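Local coordinates for putative hexulose 6 phosphate synthase (Salmonella typhimurium, PDB 3F4W), which belongs to the orotidine 5'-phosphate decarboxylase / HUMPS family of TIM-barrel proteins and assembles from two subunits, each a closed parallel barrel surrounded by helices, at residues 29-32 with 33-37; 135-138 with 139-142; 170-173 with 174-178; 186-189 with 190-194. All coordinates share one frame; numbering follows the deposited sequence.

All four contacts are short turns of one TIM barrel, and in each the chain swings from a strand or loop into a helix. Contact 1, after strand 28-31, is the buried one: apolar side chains pack round a helix start that also borders the second subunit. Contact 2 follows strand 130-134 and touches that subunit too, but through polar groups, and two of its glutamine amides bind the backbone of the same turn. Contact 4, after strand 183-186, adds a buried aliphatic contact; it meets malonate through backbone N-H groups, contact 2 through Gln140. Contact 3, whose centre lies about 17 Å from that of the chain, is partly buried like contacts 2 and 4, but no other subunit touches it; it relies on backbone bonds and a bridging water.

Contact 1: 29-32 with 33-37; sequences IEVG and TPFLI
Val31 meets both Phe35 and Leu36 through one methyl, CG1, which lies 3.6 Å from Phe35 CD2 and 3.8 Å from Leu36 CG. That methyl stands anti to the backbone N (chi1 176°), which carries it forward to the first helical turn. The side chains of Val31 and Phe35 cross at roughly a right angle, and Gly32 N sits at the edge of the phenyl ring, near its plane. Beside these apolar contacts, Leu36 N donates to Gly32 O at 2.8 Å, almost straight at 172°. Gly32 O also has Phe35 CB beside it, at 3.2 Å, so the root of the aromatic side chain packs against the carbonyl that opens the helix. Further out, Leu7, Leu12, Ala15 and Ala43 pack against the Phe35 side chain, while Ile44 and Ile47 of helix 42-50 lie against Val31. Thr33 OG1 is bonded to Asp59 O and Lys61 NZ, and Leu36 packs on Ile37 of the second subunit. Strand 29-31 and helix 33-37 run at 59° to each other, with Gly32 as the N-cap at the bend: a beta-alpha junction at the C-terminal end of a TIM-barrel strand.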
# COMPACT_ATOMS: atom_id res chain seq x y z
N ILE A 29 -10.95 12.37 -9.96
CA ILE A 29 -11.50 11.81 -8.74
C ILE A 29 -10.54 10.74 -8.22
O ILE A 29 -10.27 9.76 -8.92
CB ILE A 29 -12.89 11.20 -8.97
CG1 ILE A 29 -13.81 12.22 -9.64
CG2 ILE A 29 -13.47 10.68 -7.66
CD1 ILE A 29 -15.21 11.70 -9.90
N GLU A 30 -10.03 10.93 -7.02
CA GLU A 30 -9.11 9.96 -6.45
C GLU A 30 -9.81 9.05 -5.44
O GLU A 30 -10.38 9.52 -4.46
CB GLU A 30 -7.92 10.65 -5.77
CG GLU A 30 -7.05 9.69 -4.96
CD GLU A 30 -5.99 10.39 -4.14
OE1 GLU A 30 -5.55 11.49 -4.53
OE2 GLU A 30 -5.58 9.84 -3.09
N VAL A 31 -9.78 7.75 -5.69
CA VAL A 31 -10.20 6.79 -4.68
C VAL A 31 -9.01 6.57 -3.74
O VAL A 31 -8.04 5.90 -4.11
CB VAL A 31 -10.67 5.47 -5.30
CG1 VAL A 31 -11.02 4.46 -4.22
CG2 VAL A 31 -11.86 5.73 -6.21
N GLY A 32 -9.08 7.15 -2.55
CA GLY A 32 -8.00 7.06 -1.57
C GLY A 32 -7.71 5.65 -1.10
O GLY A 32 -8.53 4.74 -1.27
N THR A 33 -6.54 5.45 -0.50
CA THR A 33 -6.10 4.11 -0.12
C THR A 33 -7.04 3.40 0.87
O THR A 33 -7.39 2.25 0.65
CB THR A 33 -4.67 4.12 0.44
OG1 THR A 33 -3.82 4.85 -0.46
CG2 THR A 33 -4.15 2.69 0.58
N PRO A 34 -7.42 4.08 1.96
CA PRO A 34 -8.34 3.45 2.92
C PRO A 34 -9.69 3.16 2.28
O PRO A 34 -10.37 2.21 2.65
CB PRO A 34 -8.49 4.52 4.01
CG PRO A 34 -7.27 5.36 3.89
CD PRO A 34 -6.94 5.39 2.43
N PHE A 35 -10.06 3.99 1.31
CA PHE A 35 -11.32 3.84 0.58
C PHE A 35 -11.24 2.56 -0.26
O PHE A 35 -12.14 1.71 -0.20
CB PHE A 35 -11.57 5.09 -0.27
CG PHE A 35 -12.90 5.13 -0.96
CD1 PHE A 35 -13.89 4.20 -0.67
CD2 PHE A 35 -13.19 6.14 -1.87
CE1 PHE A 35 -15.12 4.25 -1.31
CE2 PHE A 35 -14.42 6.20 -2.50
CZ PHE A 35 -15.39 5.26 -2.22
N LEU A 36 -10.16 2.43 -1.03
CA LEU A 36 -9.89 1.21 -1.78
C LEU A 36 -9.90 -0.03 -0.88
O LEU A 36 -10.50 -1.04 -1.22
CB LEU A 36 -8.53 1.29 -2.47
CG LEU A 36 -8.46 1.61 -3.95
CD1 LEU A 36 -7.01 1.53 -4.41
CD2 LEU A 36 -9.34 0.66 -4.75
N ILE A 37 -9.19 0.06 0.24
CA ILE A 37 -9.09 -1.07 1.16
C ILE A 37 -10.46 -1.41 1.75
O ILE A 37 -10.79 -2.58 1.96
CB ILE A 37 -8.10 -0.77 2.29
CG1 ILE A 37 -6.69 -0.58 1.73
CG2 ILE A 37 -8.13 -1.88 3.33
CD1 ILE A 37 -6.18 -1.76 0.94

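Contact 2: 135-138 with 139-142; sequences TGTD and QQAA
Gln139 and Gln140 reach back to the residues just ahead of their own helix and hold the peptide between Thr135 and Gly136 from both of its polar ends. This is the start of helix 137-141, in the beta-alpha connection that leaves strand 130-134 of the TIM barrel, with Gly136 as N-cap. The two glutamines set out alike, each with CG anti to its carbonyl carbon (chi1 -70° and -60°) and an extended chain beyond, but neighbouring places on the helix send their amides to different atoms. Gln139 offers its oxygen: Gly136 N donates to Gln139 OE1 at 3.1 Å, in the plane of the side-chain carbonyl and on a lone pair. Gln140 offers its nitrogen, and Gln140 NE2 donates to Thr135 O at 2.8 Å, with that oxygen close to the plane of the amide group. Gln139 NE2 binds Asp88 of the second subunit, while Gln140 NE2 also binds a malonate ion. The side chain of Thr135 slants across that of Gln139, its CG2 methyl 3.6 Å from Gln139 CB. Asp138 turns away to the neighbouring subunit, where its carboxylate bonds to Thr91 and Gly66 of that chain. The first full helical bond runs from Gln140 N to Gly136 O, 2.8 Å long, followed by Ala141 N to Thr137 O. Gly136 O is also pressed by the aliphatic part of a glutamine, with Gln140 CG only 3.0 Å from it.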
# COMPACT_ATOMS: atom_id res chain seq x y z
N THR A 135 3.42 14.90 1.01
CA THR A 135 3.55 14.83 2.45
C THR A 135 2.27 14.18 2.96
O THR A 135 1.18 14.73 2.80
CB THR A 135 3.73 16.22 3.07
OG1 THR A 135 4.96 16.78 2.60
CG2 THR A 135 3.76 16.15 4.59
N GLY A 136 2.40 12.99 3.56
CA GLY A 136 1.25 12.21 3.96
C GLY A 136 0.44 12.85 5.06
O GLY A 136 0.90 13.78 5.71
N THR A 137 -0.77 12.34 5.28
CA THR A 137 -1.66 12.90 6.29
C THR A 137 -1.10 12.75 7.70
O THR A 137 -1.28 13.62 8.54
CB THR A 137 -3.08 12.31 6.20
OG1 THR A 137 -3.02 10.88 6.32
CG2 THR A 137 -3.74 12.67 4.87
N ASP A 138 -0.41 11.64 7.98
CA ASP A 138 0.23 11.46 9.28
C ASP A 138 1.34 12.50 9.46
O ASP A 138 1.51 13.08 10.54
CB ASP A 138 0.80 10.05 9.43
CG ASP A 138 -0.27 8.98 9.41
OD1 ASP A 138 -1.44 9.30 9.70
OD2 ASP A 138 0.05 7.81 9.12
N GLN A 139 2.11 12.74 8.40
CA GLN A 139 3.15 13.76 8.45
C GLN A 139 2.56 15.16 8.61
O GLN A 139 3.09 15.98 9.36
CB GLN A 139 4.05 13.67 7.21
CG GLN A 139 4.93 12.44 7.19
CD GLN A 139 5.69 12.29 5.89
OE1 GLN A 139 5.16 12.58 4.82
NE2 GLN A 139 6.93 11.82 5.98
N GLN A 140 1.46 15.43 7.92
CA GLN A 140 0.77 16.72 8.07
C GLN A 140 0.33 16.96 9.51
O GLN A 140 0.39 18.08 10.00
CB GLN A 140 -0.45 16.79 7.16
CG GLN A 140 -0.16 16.63 5.68
CD GLN A 140 -1.42 16.38 4.89
OE1 GLN A 140 -2.47 16.95 5.18
NE2 GLN A 140 -1.32 15.53 3.88
N ALA A 141 -0.13 15.90 10.17
CA ALA A 141 -0.57 16.01 11.55
C ALA A 141 0.57 16.50 12.43
O ALA A 141 0.34 17.11 13.47
CB ALA A 141 -1.09 14.67 12.05
N ALA A 142 1.79 16.24 11.99
CA ALA A 142 2.98 16.67 12.73
C ALA A 142 3.50 18.02 12.23
O ALA A 142 4.61 18.44 12.57
CB ALA A 142 4.07 15.60 12.66

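Contact 3: 170-173 with 174-178; sequences SQTV and KDYAL
Val173 O is the acceptor that sets the turn here: Ala177 N donates to it at 2.9 Å, close to straight at 162°, and Tyr176 N adds a weak bond to the same oxygen at 3.1 Å. One residue earlier, Thr172 O receives a weak bond from Asp175 N, bent to 123°. A carbon edge stands near it as well, since Tyr176 CD2 comes to 3.3 Å from Thr172 O, with both this oxygen and Val173 O near the plane of the phenol ring. With CG anti to its carbonyl carbon (chi1 -67°), Tyr176 keeps that edge beside the preceding turn, while Ile147, Leu150 and Pro146 pack round its side chain. The segment lies on the way from strand 161-165 of the TIM barrel into helix 173-177, one of the outer helices, and Val173 faces Val206 and Leu207 of helix 196-209. Lys174 N and Ser170 O, four residues apart, are joined through a water in place of a direct helical bond. The water gives a proton to Ser170 O at 2.8 Å and accepts from Lys174 N at 2.9 Å. Side-chain oxygens serve the loop in a similar way: Thr172 OG1 takes a bond from Ser169 N, and Ser169 OG takes one from Gln171 N. Ser170 turns its own hydroxyl to the carboxylate of Glu199. Leu178 N donates to Lys174 O, 3.0 Å away.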
# COMPACT_ATOMS: atom_id res chain seq x y z
N SER A 170 -7.76 26.10 0.21
CA SER A 170 -7.96 27.38 -0.46
C SER A 170 -7.03 28.44 0.11
O SER A 170 -6.67 29.40 -0.57
CB SER A 170 -9.41 27.84 -0.33
OG SER A 170 -9.74 28.08 1.03
N GLN A 171 -6.64 28.26 1.37
CA GLN A 171 -5.77 29.22 2.05
C GLN A 171 -4.32 29.17 1.56
O GLN A 171 -3.61 30.16 1.65
CB GLN A 171 -5.82 29.01 3.57
CG GLN A 171 -7.08 29.57 4.22
CD GLN A 171 -7.12 31.09 4.20
OE1 GLN A 171 -6.42 31.75 4.97
NE2 GLN A 171 -7.94 31.65 3.32
N THR A 172 -3.90 28.02 1.04
CA THR A 172 -2.50 27.84 0.65
C THR A 172 -2.30 27.45 -0.81
O THR A 172 -1.17 27.38 -1.29
CB THR A 172 -1.83 26.75 1.50
OG1 THR A 172 -2.56 25.53 1.35
CG2 THR A 172 -1.82 27.16 2.97
N VAL A 173 -3.39 27.18 -1.52
CA VAL A 173 -3.29 26.68 -2.89
C VAL A 173 -2.51 27.62 -3.81
O VAL A 173 -1.79 27.16 -4.71
CB VAL A 173 -4.69 26.37 -3.49
CG1 VAL A 173 -5.58 27.61 -3.46
CG2 VAL A 173 -4.54 25.83 -4.91
N LYS A 174 -2.61 28.92 -3.59
CA LYS A 174 -1.89 29.86 -4.45
C LYS A 174 -0.37 29.69 -4.37
O LYS A 174 0.32 29.78 -5.39
CB LYS A 174 -2.28 31.31 -4.14
CG LYS A 174 -1.75 32.30 -5.16
CD LYS A 174 -1.93 33.73 -4.68
CE LYS A 174 -1.27 34.72 -5.62
NZ LYS A 174 -1.29 36.10 -5.06
N ASP A 175 0.15 29.44 -3.18
CA ASP A 175 1.58 29.19 -3.00
C ASP A 175 2.05 28.11 -3.96
O ASP A 175 3.12 28.22 -4.56
CB ASP A 175 1.88 28.76 -1.57
CG ASP A 175 1.55 29.83 -0.55
OD1 ASP A 175 1.49 29.51 0.66
OD2 ASP A 175 1.35 30.99 -0.95
N TYR A 176 1.25 27.07 -4.11
CA TYR A 176 1.60 25.92 -4.92
C TYR A 176 1.37 26.17 -6.40
O TYR A 176 2.19 25.79 -7.24
CB TYR A 176 0.83 24.68 -4.46
CG TYR A 176 1.26 24.23 -3.09
CD1 TYR A 176 2.34 23.36 -2.92
CD2 TYR A 176 0.62 24.70 -1.95
CE1 TYR A 176 2.75 22.96 -1.67
CE2 TYR A 176 1.02 24.31 -0.69
CZ TYR A 176 2.09 23.44 -0.55
OH TYR A 176 2.49 23.04 0.70
N ALA A 177 0.25 26.81 -6.72
CA ALA A 177 -0.10 27.08 -8.11
C ALA A 177 0.97 27.92 -8.78
O ALA A 177 1.33 27.67 -9.94
CB ALA A 177 -1.45 27.79 -8.18
N LEU A 178 1.49 28.90 -8.06
CA LEU A 178 2.53 29.79 -8.58
C LEU A 178 3.77 29.04 -9.05
O LEU A 178 4.49 29.53 -9.92
CB LEU A 178 2.94 30.82 -7.52
CG LEU A 178 2.00 32.02 -7.34
CD1 LEU A 178 2.26 32.72 -6.01
CD2 LEU A 178 2.14 32.99 -8.50
O HOH W 1 -4.32 30.40 -1.71

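Contact 4: 186-189 with 190-194; sequences VGSA and ITHAA
Ile190 folds back over the strand end, and its side chain meets that of Val186 at about a right angle. Its CB lies 3.7 Å from Gly187 O. Next comes CG1, set beside the backbone N (chi1 -69°), which brings Ile190 CG1 to 3.8 Å from Val186 CG1. At the tip, Ile190 CD1 touches the same valine methyl, Val186 CG1, at 3.6 Å. Leu5 of strand 2-7, Phe18 and Glu199 also touch the Ile190 side chain. This is the eighth beta-alpha connection of the TIM barrel, where strand 183-186 gives way to the short helix 188-191 with Gly187 as N-cap. A malonate ion sits at that helix start, bonded to Ser188 N and weakly to Gly187 N, as expected for an anion at a helix N-terminus, where backbone N-H groups point outward. Gly187 O takes two backbone protons: Thr191 N approaches at 2.9 Å and a nearly straight 172°, whereas Ile190 N, also at 2.9 Å, comes from above the carbonyl plane, 40° out of it. One residue on, Ser188 O accepts from His192 N at 3.0 Å, and Ser188 OG lies at the edge of the imidazole, in its plane, 3.1 Å from His192 CD2.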
# COMPACT_ATOMS: atom_id res chain seq x y z
N VAL A 186 -6.10 17.72 -3.56
CA VAL A 186 -6.73 18.21 -2.35
C VAL A 186 -7.68 17.16 -1.82
O VAL A 186 -8.37 16.48 -2.59
CB VAL A 186 -7.50 19.53 -2.60
CG1 VAL A 186 -8.32 19.92 -1.38
CG2 VAL A 186 -6.53 20.65 -2.96
N GLY A 187 -7.71 17.00 -0.50
CA GLY A 187 -8.59 16.02 0.12
C GLY A 187 -9.37 16.65 1.24
O GLY A 187 -10.47 17.17 1.03
N SER A 188 -8.79 16.63 2.43
CA SER A 188 -9.45 17.07 3.66
C SER A 188 -10.04 18.47 3.59
O SER A 188 -11.13 18.72 4.12
CB SER A 188 -8.48 16.98 4.84
OG SER A 188 -9.10 17.39 6.05
N ALA A 189 -9.34 19.40 2.95
CA ALA A 189 -9.81 20.78 2.86
C ALA A 189 -11.22 20.83 2.27
O ALA A 189 -12.03 21.68 2.65
CB ALA A 189 -8.85 21.62 2.03
N ILE A 190 -11.50 19.90 1.36
CA ILE A 190 -12.80 19.84 0.71
C ILE A 190 -13.77 18.86 1.38
O ILE A 190 -14.93 19.19 1.61
CB ILE A 190 -12.66 19.48 -0.79
CG1 ILE A 190 -12.00 20.65 -1.55
CG2 ILE A 190 -14.01 19.13 -1.39
CD1 ILE A 190 -11.54 20.29 -2.96
N THR A 191 -13.29 17.66 1.69
CA THR A 191 -14.18 16.63 2.24
C THR A 191 -14.69 16.98 3.64
O THR A 191 -15.78 16.58 4.02
CB THR A 191 -13.53 15.24 2.23
OG1 THR A 191 -12.29 15.27 2.96
CG2 THR A 191 -13.25 14.79 0.81
N HIS A 192 -13.90 17.74 4.40
CA HIS A 192 -14.30 18.14 5.74
C HIS A 192 -14.79 19.59 5.78
O HIS A 192 -14.97 20.16 6.85
CB HIS A 192 -13.15 17.97 6.73
CG HIS A 192 -12.79 16.54 7.00
ND1 HIS A 192 -13.71 15.62 7.47
CD2 HIS A 192 -11.62 15.88 6.89
CE1 HIS A 192 -13.12 14.45 7.62
NE2 HIS A 192 -11.85 14.58 7.28
N ALA A 193 -15.00 20.17 4.60
CA ALA A 193 -15.46 21.55 4.52
C ALA A 193 -16.92 21.65 4.92
O ALA A 193 -17.73 20.77 4.59
CB ALA A 193 -15.26 22.09 3.12
N ALA A 194 -17.28 22.72 5.62
CA ALA A 194 -18.68 22.98 5.93
C ALA A 194 -19.43 23.21 4.62
O ALA A 194 -20.57 22.77 4.45
CB ALA A 194 -18.80 24.19 6.84